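Side-chain contacts in protein ppBat (Bacteroides thetaiotaomicron VPI-5482, PDB 3CNE), which binds flavin derivatives such as lumichrome, riboflavin, FMN and FAD, may serve to store them, and appears to lack proteolytic and chaperone activity: residues T40-I43 with M49-I52; V5-V10 with E23-N28; F19-A24 with M106-C111. All coordinates share one frame; numbering follows the deposited sequence.

In the fold
Contacts 2 and 3 lie in the core, and both use helix 15-27: Phe25 packs from it onto strand 4-9, while Tyr21 extends from it toward strand 106-110, two strands further along the same mixed sheet. Their centres are about 6 Å apart, and Val7 CG2 of contact 2 lies 4.1 Å from Leu22 CD2 of contact 3. Contact 1 is a small antiparallel hairpin about 17 Å (centre to centre) from the middle of the chain, partly buried, with exposed Lys41 and Glu42, and at the subunit interface. Contact 1 depends on backbone hydrogen bonds, contact 2 is wholly apolar, and contact 3 adds one buried side-chain hydrogen bond near the zinc site.

Contact 1: residues T40-I43 with M49-I52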
loop_
_atom_site.group_PDB
_atom_site.type_symbol
_atom_site.label_atom_id
_atom_site.label_comp_id
_atom_site.label_asym_id
_atom_site.label_seq_id
_atom_site.Cartn_x
_atom_site.Cartn_y
_atom_site.Cartn_z
ATOM N N THR A 40 2.369 4.101 -20.615
ATOM C CA THR A 40 2.537 5.406 -19.968
ATOM C C THR A 40 2.816 5.245 -18.468
ATOM O O THR A 40 2.566 4.197 -17.886
ATOM C CB THR A 40 1.268 6.332 -20.112
ATOM O OG1 THR A 40 0.290 5.954 -19.139
ATOM C CG2 THR A 40 0.641 6.252 -21.511
ATOM N N LYS A 41 3.301 6.317 -17.853
ATOM C CA LYS A 41 3.602 6.361 -16.411
ATOM C C LYS A 41 2.380 6.188 -15.509
ATOM O O LYS A 41 2.515 6.010 -14.279
ATOM C CB LYS A 41 4.174 7.736 -16.054
ATOM C CG LYS A 41 5.464 8.052 -16.634
ATOM C CD LYS A 41 6.109 9.215 -15.903
ATOM C CE LYS A 41 5.572 10.572 -16.326
ATOM N NZ LYS A 41 6.394 11.651 -15.651
ATOM N N GLU A 42 1.194 6.336 -16.095
ATOM C CA GLU A 42 -0.045 6.336 -15.333
ATOM C C GLU A 42 -0.594 4.910 -15.278
ATOM O O GLU A 42 -0.837 4.295 -16.328
ATOM C CB GLU A 42 -1.067 7.282 -15.973
ATOM C CG GLU A 42 -2.325 7.364 -15.150
ATOM C CD GLU A 42 -3.412 8.214 -15.771
ATOM O OE1 GLU A 42 -3.156 9.399 -16.099
ATOM O OE2 GLU A 42 -4.535 7.679 -15.893
ATOM N N ILE A 43 -0.742 4.363 -14.071
ATOM C CA ILE A 43 -1.191 2.963 -13.905
ATOM C C ILE A 43 -2.333 2.919 -12.902
ATOM O O ILE A 43 -2.591 3.898 -12.261
ATOM C CB ILE A 43 -0.050 2.008 -13.399
ATOM C CG1 ILE A 43 0.427 2.424 -11.987
ATOM C CG2 ILE A 43 1.104 1.887 -14.450
ATOM C CD1 ILE A 43 1.361 1.412 -11.310
HETATM N N MSE A 49 -7.286 2.789 -7.714
HETATM C CA MSE A 49 -6.704 4.129 -7.590
HETATM C C MSE A 49 -5.798 4.345 -8.804
HETATM O O MSE A 49 -5.408 3.402 -9.444
HETATM C CB MSE A 49 -5.900 4.309 -6.280
HETATM C CG MSE A 49 -6.682 4.113 -4.990
HETATM SE SE MSE A 49 -8.233 5.370 -4.869
HETATM C CE MSE A 49 -9.602 3.983 -5.270
ATOM N N VAL A 50 -5.442 5.583 -9.077
ATOM C CA VAL A 50 -4.493 5.904 -10.122
ATOM C C VAL A 50 -3.180 6.357 -9.502
ATOM O O VAL A 50 -3.172 7.227 -8.622
ATOM C CB VAL A 50 -5.090 6.998 -11.051
ATOM C CG1 VAL A 50 -4.051 7.539 -12.039
ATOM C CG2 VAL A 50 -6.302 6.443 -11.793
ATOM N N LEU A 51 -2.074 5.741 -9.945
ATOM C CA LEU A 51 -0.733 6.181 -9.609
ATOM C C LEU A 51 -0.041 6.727 -10.850
ATOM O O LEU A 51 -0.169 6.180 -11.937
ATOM C CB LEU A 51 0.110 5.023 -9.049
ATOM C CG LEU A 51 -0.412 4.270 -7.818
ATOM C CD1 LEU A 51 0.523 3.118 -7.546
ATOM C CD2 LEU A 51 -0.461 5.189 -6.609
ATOM N N ILE A 52 0.686 7.821 -10.677
ATOM C CA ILE A 52 1.604 8.290 -11.722
ATOM C C ILE A 52 3.008 8.008 -11.192
ATOM O O ILE A 52 3.440 8.585 -10.196
ATOM C CB ILE A 52 1.372 9.761 -12.088
ATOM C CG1 ILE A 52 -0.135 9.982 -12.393
ATOM C CG2 ILE A 52 2.265 10.166 -13.303
ATOM C CD1 ILE A 52 -0.498 11.401 -12.946
#
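Ile43 and Leu51 form the hydrogen-bonded pair of a short beta hairpin whose antiparallel strands are 42-44 and 50-52. Two backbone bonds close the pair: Ile43 N to Leu51 O at 2.9 Å and Leu51 N to Ile43 O at 3.0 Å. On the buried face the two side chains cross obliquely. Ile43 CG1, held between its own backbone N and carbonyl carbon (chi1 63°), comes within 3.9 Å of Leu51 CB. Asn11 and Val13 also touch Ile43, and Leu18 and Phe19 of helix 15-27 touch Leu51, so this side of the hairpin packs against the body of the domain.

The other face is the solvent side, and its packing is uneven. Glu42 and Ile52 form a non-hydrogen-bonded pair, yet Glu42 CG stays 4.4 Å from Ile52 CG1. The extended, exposed Glu42 chain instead lays its aliphatic part across Val50, with CG 3.6 Å from Val50 CG1. Val50 and Ile52 also pack on Ile52 and Val50 of the second subunit, where residues 50-52 pair antiparallel with a strand of that chain and carry the sheet across the dimer interface. At the exposed edge, the Lys41 side chain meets the partner strand by its first carbon, CB, 4.1 Å from Ile52 CG2.

Contact 2: residues V5-V10 with E23-N28; sequences VAVLAV and EAFFEN
Val5 and Phe25, the nearest CA pair of the two segments, stand 9.0 Å apart between their CA atoms, a spacing at which helix and strand meet through side chains and no hydrogen bond crosses. Val5 and Val7, two residues apart on strand 4-9, both direct their CB toward the helix, and the Phe25 ring fills the gap from the other side. With CG of Phe25 anti to its carbonyl carbon (chi1 -63°), the ring is carried toward the sheet. Val5 meets it almost at a right angle and uses both methyls: CG1 lies 3.9 Å from Phe25 CE2 and 4.0 Å from Phe25 CZ, while CG2 stands 4.2 Å above the ring plane, displaced toward the rim. Val7 approaches differently, placing CG2 at the ring edge, near its plane and 4.0 Å from Phe25 CE2. One ring carbon thus receives a methyl from each valine.

The contact belongs to a beta-alpha-beta unit made of strand 4-9, helix 15-27 and strand 31-36, whose two strands are neighbours in the central sheet of this DJ-1/PfpI family protein. Val71 of the adjoining strand 69-73 and Leu174 of helix 167-174 each touch both Val5 and Phe25, so the apolar cluster extends beyond the pair of segments.

Asn28, the first residue to leave helical backbone angles, turns its side chain back so that ND2 reaches Ala24 O at 2.7 Å. Asn28 N also donates to Ala24 O, at 3.0 Å, and the two donors arrive from opposite faces of the carbonyl plane. Ala24 O is thus gripped twice, and the ND2 bond fixes the turn of the side-chain amide, with the accepting oxygen 14° out of the amide plane.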
loop_
_atom_site.group_PDB
_atom_site.type_symbol
_atom_site.label_atom_id
_atom_site.label_comp_id
_atom_site.label_asym_id
_atom_site.label_seq_id
_atom_site.Cartn_x
_atom_site.Cartn_y
_atom_site.Cartn_z
ATOM N N VAL A 5 17.439 0.981 -6.530
ATOM C CA VAL A 5 16.457 -0.073 -6.816
ATOM C C VAL A 5 15.587 0.366 -7.978
ATOM O O VAL A 5 15.039 1.474 -7.968
ATOM C CB VAL A 5 15.512 -0.348 -5.581
ATOM C CG1 VAL A 5 14.610 -1.524 -5.842
ATOM C CG2 VAL A 5 16.322 -0.575 -4.305
ATOM N N ALA A 6 15.459 -0.484 -8.988
ATOM C CA ALA A 6 14.438 -0.260 -9.991
ATOM C C ALA A 6 13.212 -1.043 -9.569
ATOM O O ALA A 6 13.248 -2.274 -9.438
ATOM C CB ALA A 6 14.918 -0.687 -11.387
ATOM N N VAL A 7 12.119 -0.313 -9.334
ATOM C CA VAL A 7 10.849 -0.911 -8.993
ATOM C C VAL A 7 9.951 -1.000 -10.236
ATOM O O VAL A 7 9.686 0.007 -10.896
ATOM C CB VAL A 7 10.150 -0.099 -7.882
ATOM C CG1 VAL A 7 8.844 -0.763 -7.471
ATOM C CG2 VAL A 7 11.092 0.023 -6.663
ATOM N N LEU A 8 9.455 -2.206 -10.522
ATOM C CA LEU A 8 8.550 -2.399 -11.654
ATOM C C LEU A 8 7.135 -2.561 -11.165
ATOM O O LEU A 8 6.846 -3.487 -10.387
ATOM C CB LEU A 8 8.960 -3.620 -12.467
ATOM C CG LEU A 8 10.424 -3.771 -12.891
ATOM C CD1 LEU A 8 10.581 -5.049 -13.723
ATOM C CD2 LEU A 8 10.918 -2.570 -13.683
ATOM N N ALA A 9 6.267 -1.650 -11.610
ATOM C CA ALA A 9 4.853 -1.663 -11.256
ATOM C C ALA A 9 4.005 -2.047 -12.469
ATOM O O ALA A 9 4.050 -1.371 -13.505
ATOM C CB ALA A 9 4.427 -0.293 -10.686
ATOM N N VAL A 10 3.297 -3.173 -12.380
ATOM C CA VAL A 10 2.482 -3.594 -13.502
ATOM C C VAL A 10 1.162 -2.801 -13.457
ATOM O O VAL A 10 0.957 -2.016 -12.557
ATOM C CB VAL A 10 2.235 -5.103 -13.507
ATOM C CG1 VAL A 10 3.563 -5.831 -13.873
ATOM C CG2 VAL A 10 1.630 -5.600 -12.147
ATOM N N GLU A 23 7.475 2.367 1.154
ATOM C CA GLU A 23 7.589 2.915 2.493
ATOM C C GLU A 23 8.878 2.468 3.145
ATOM O O GLU A 23 9.624 3.291 3.726
ATOM C CB GLU A 23 6.420 2.502 3.363
ATOM C CG GLU A 23 6.528 3.090 4.757
ATOM C CD GLU A 23 5.607 2.453 5.702
ATOM O OE1 GLU A 23 5.568 1.200 5.734
ATOM O OE2 GLU A 23 4.906 3.208 6.403
ATOM N N ALA A 24 9.147 1.173 3.070
ATOM C CA ALA A 24 10.395 0.649 3.664
ATOM C C ALA A 24 11.651 1.331 3.082
ATOM O O ALA A 24 12.524 1.750 3.844
ATOM C CB ALA A 24 10.473 -0.882 3.543
ATOM N N PHE A 25 11.726 1.458 1.754
ATOM C CA PHE A 25 12.877 2.102 1.117
ATOM C C PHE A 25 12.986 3.543 1.572
ATOM O O PHE A 25 14.057 3.975 1.973
ATOM C CB PHE A 25 12.811 2.080 -0.427
ATOM C CG PHE A 25 12.823 0.708 -1.039
ATOM C CD1 PHE A 25 13.482 -0.355 -0.432
ATOM C CD2 PHE A 25 12.200 0.488 -2.257
ATOM C CE1 PHE A 25 13.477 -1.640 -1.013
ATOM C CE2 PHE A 25 12.208 -0.787 -2.862
ATOM C CZ PHE A 25 12.842 -1.851 -2.231
ATOM N N PHE A 26 11.865 4.269 1.528
ATOM C CA PHE A 26 11.846 5.690 1.851
ATOM C C PHE A 26 12.264 5.950 3.293
ATOM O O PHE A 26 13.058 6.856 3.570
ATOM C CB PHE A 26 10.469 6.322 1.566
ATOM C CG PHE A 26 10.522 7.809 1.529
ATOM C CD1 PHE A 26 11.040 8.463 0.424
ATOM C CD2 PHE A 26 10.124 8.562 2.619
ATOM C CE1 PHE A 26 11.148 9.855 0.399
ATOM C CE2 PHE A 26 10.225 9.968 2.596
ATOM C CZ PHE A 26 10.738 10.601 1.475
ATOM N N GLU A 27 11.734 5.143 4.205
ATOM C CA GLU A 27 12.031 5.301 5.623
ATOM C C GLU A 27 13.439 4.843 5.961
ATOM O O GLU A 27 13.989 5.273 6.969
ATOM C CB GLU A 27 10.962 4.623 6.504
ATOM C CG GLU A 27 9.605 5.370 6.407
ATOM C CD GLU A 27 8.498 4.840 7.315
ATOM O OE1 GLU A 27 8.623 3.697 7.827
ATOM O OE2 GLU A 27 7.475 5.571 7.479
ATOM N N ASN A 28 14.047 4.019 5.103
ATOM C CA ASN A 28 15.458 3.654 5.317
ATOM C C ASN A 28 16.468 4.362 4.427
ATOM O O ASN A 28 17.647 4.006 4.414
ATOM C CB ASN A 28 15.631 2.153 5.252
ATOM C CG ASN A 28 14.941 1.473 6.404
ATOM O OD1 ASN A 28 15.461 1.455 7.517
ATOM N ND2 ASN A 28 13.740 0.969 6.161
#

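Contact 3: residues F19-A24 with M106-C111; sequences FQYLEA and MMIGHC
In the central sheet of the DJ-1/PfpI fold, Tyr21 of helix 15-27 reaches across to Ile108, in the middle of strand 106-110, and to His110, at the strand's C-terminal end. The axes of helix 19-24 and strand 106-110 approach to 11.2 Å, so this long side chain spans the distance. Its ring runs alongside Ile108 in the opposite sense, and Tyr21 CE1 comes to 3.7 Å from Ile108 CG2. The hydroxyl meets the histidine at its edge: Tyr21 OH and His110 ND1 are hydrogen-bonded at 2.9 Å. The rings sit rim to rim, planes at 43°, and neither covers the face of the other. His110 CG sits between the backbone N and the carbonyl carbon, which brings ND1 to the Tyr21 hydroxyl.

His110 NE2 is bonded to Glu160 OE1 of the same chain, so both ring nitrogens have partners and the ring is fixed against flipping. A phenylalanine in place of Tyr21 would probably leave His110 ND1 without its partner in a buried setting. Next in sequence comes Cys111, which with Cys74 binds the structural zinc; its backbone phi/psi of 59°/-112° is consistent with the strained nucleophile elbow of this family. Against the strand backbone, the Tyr21 hydroxyl also lies close, with OH 3.5 Å from Gly109 C.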
loop_
_atom_site.group_PDB
_atom_site.type_symbol
_atom_site.label_atom_id
_atom_site.label_comp_id
_atom_site.label_asym_id
_atom_site.label_seq_id
_atom_site.Cartn_x
_atom_site.Cartn_y
_atom_site.Cartn_z
ATOM N N PHE A 19 3.504 -0.383 -1.948
ATOM C CA PHE A 19 3.828 0.562 -0.904
ATOM C C PHE A 19 4.549 -0.009 0.317
ATOM O O PHE A 19 5.281 0.709 0.985
ATOM C CB PHE A 19 2.619 1.429 -0.554
ATOM C CG PHE A 19 2.363 2.453 -1.597
ATOM C CD1 PHE A 19 1.440 2.222 -2.594
ATOM C CD2 PHE A 19 3.140 3.614 -1.645
ATOM C CE1 PHE A 19 1.207 3.176 -3.599
ATOM C CE2 PHE A 19 2.928 4.548 -2.647
ATOM C CZ PHE A 19 1.972 4.325 -3.621
ATOM N N GLN A 20 4.343 -1.287 0.597
ATOM C CA GLN A 20 5.213 -1.967 1.569
ATOM C C GLN A 20 6.681 -1.818 1.186
ATOM O O GLN A 20 7.500 -1.482 2.026
ATOM C CB GLN A 20 4.855 -3.452 1.673
ATOM C CG GLN A 20 3.625 -3.716 2.513
ATOM C CD GLN A 20 3.477 -5.194 2.784
ATOM O OE1 GLN A 20 4.210 -5.760 3.612
ATOM N NE2 GLN A 20 2.574 -5.847 2.053
ATOM N N TYR A 21 7.011 -2.034 -0.087
ATOM C CA TYR A 21 8.366 -1.777 -0.556
ATOM C C TYR A 21 8.722 -0.288 -0.443
ATOM O O TYR A 21 9.765 0.051 0.110
ATOM C CB TYR A 21 8.575 -2.225 -2.008
ATOM C CG TYR A 21 8.405 -3.710 -2.272
ATOM C CD1 TYR A 21 9.270 -4.646 -1.680
ATOM C CD2 TYR A 21 7.428 -4.177 -3.160
ATOM C CE1 TYR A 21 9.130 -6.025 -1.929
ATOM C CE2 TYR A 21 7.296 -5.541 -3.421
ATOM C CZ TYR A 21 8.159 -6.456 -2.802
ATOM O OH TYR A 21 8.040 -7.807 -3.037
ATOM N N LEU A 22 7.857 0.588 -0.962
ATOM C CA LEU A 22 8.245 1.988 -1.116
ATOM C C LEU A 22 8.375 2.677 0.221
ATOM O O LEU A 22 9.278 3.490 0.403
ATOM C CB LEU A 22 7.315 2.752 -2.056
ATOM C CG LEU A 22 7.123 2.150 -3.455
ATOM C CD1 LEU A 22 6.303 3.100 -4.314
ATOM C CD2 LEU A 22 8.461 1.795 -4.136
ATOM N N GLU A 23 7.475 2.367 1.154
ATOM C CA GLU A 23 7.589 2.915 2.493
ATOM C C GLU A 23 8.878 2.468 3.145
ATOM O O GLU A 23 9.624 3.291 3.726
ATOM C CB GLU A 23 6.420 2.502 3.363
ATOM C CG GLU A 23 6.528 3.090 4.757
ATOM C CD GLU A 23 5.607 2.453 5.702
ATOM O OE1 GLU A 23 5.568 1.200 5.734
ATOM O OE2 GLU A 23 4.906 3.208 6.403
ATOM N N ALA A 24 9.147 1.173 3.070
ATOM C CA ALA A 24 10.395 0.649 3.664
ATOM C C ALA A 24 11.651 1.331 3.082
ATOM O O ALA A 24 12.524 1.750 3.844
ATOM C CB ALA A 24 10.473 -0.882 3.543
HETATM N N MSE A 106 20.310 -7.924 -7.400
HETATM C CA MSE A 106 19.381 -8.459 -6.432
HETATM C C MSE A 106 17.943 -8.445 -7.005
HETATM O O MSE A 106 17.473 -7.410 -7.478
HETATM C CB MSE A 106 19.484 -7.636 -5.158
HETATM C CG MSE A 106 18.536 -8.020 -4.066
HETATM SE SE MSE A 106 18.898 -6.877 -2.499
HETATM C CE MSE A 106 20.066 -5.536 -3.336
HETATM N N MSE A 107 17.289 -9.614 -6.986
HETATM C CA MSE A 107 15.959 -9.813 -7.581
HETATM C C MSE A 107 14.952 -10.016 -6.461
HETATM O O MSE A 107 15.053 -10.970 -5.687
HETATM C CB MSE A 107 15.921 -11.018 -8.523
HETATM C CG MSE A 107 17.040 -11.118 -9.517
HETATM SE SE MSE A 107 17.170 -9.550 -10.636
HETATM C CE MSE A 107 15.580 -9.806 -11.760
ATOM N N ILE A 108 13.990 -9.107 -6.393
ATOM C CA ILE A 108 13.033 -9.024 -5.296
ATOM C C ILE A 108 11.602 -9.025 -5.873
ATOM O O ILE A 108 11.297 -8.304 -6.825
ATOM C CB ILE A 108 13.213 -7.728 -4.457
ATOM C CG1 ILE A 108 14.601 -7.667 -3.797
ATOM C CG2 ILE A 108 12.090 -7.612 -3.388
ATOM C CD1 ILE A 108 15.159 -6.252 -3.678
ATOM N N GLY A 109 10.727 -9.848 -5.309
ATOM C CA GLY A 109 9.361 -9.860 -5.779
ATOM C C GLY A 109 8.502 -10.749 -4.917
ATOM O O GLY A 109 9.009 -11.466 -4.043
ATOM N N HIS A 110 7.199 -10.651 -5.146
ATOM C CA HIS A 110 6.224 -11.392 -4.384
ATOM C C HIS A 110 5.090 -11.846 -5.298
ATOM O O HIS A 110 5.012 -11.423 -6.462
ATOM C CB HIS A 110 5.686 -10.542 -3.219
ATOM C CG HIS A 110 4.826 -9.392 -3.649
ATOM N ND1 HIS A 110 5.345 -8.172 -4.024
ATOM C CD2 HIS A 110 3.480 -9.273 -3.746
ATOM C CE1 HIS A 110 4.355 -7.349 -4.331
ATOM N NE2 HIS A 110 3.217 -7.993 -4.173
ATOM N N CYS A 111 4.220 -12.692 -4.740
ATOM C CA CYS A 111 3.040 -13.225 -5.419
ATOM C C CYS A 111 3.464 -13.984 -6.692
ATOM O O CYS A 111 4.111 -15.019 -6.570
ATOM C CB CYS A 111 1.959 -12.144 -5.612
ATOM S SG CYS A 111 0.310 -12.830 -5.919
#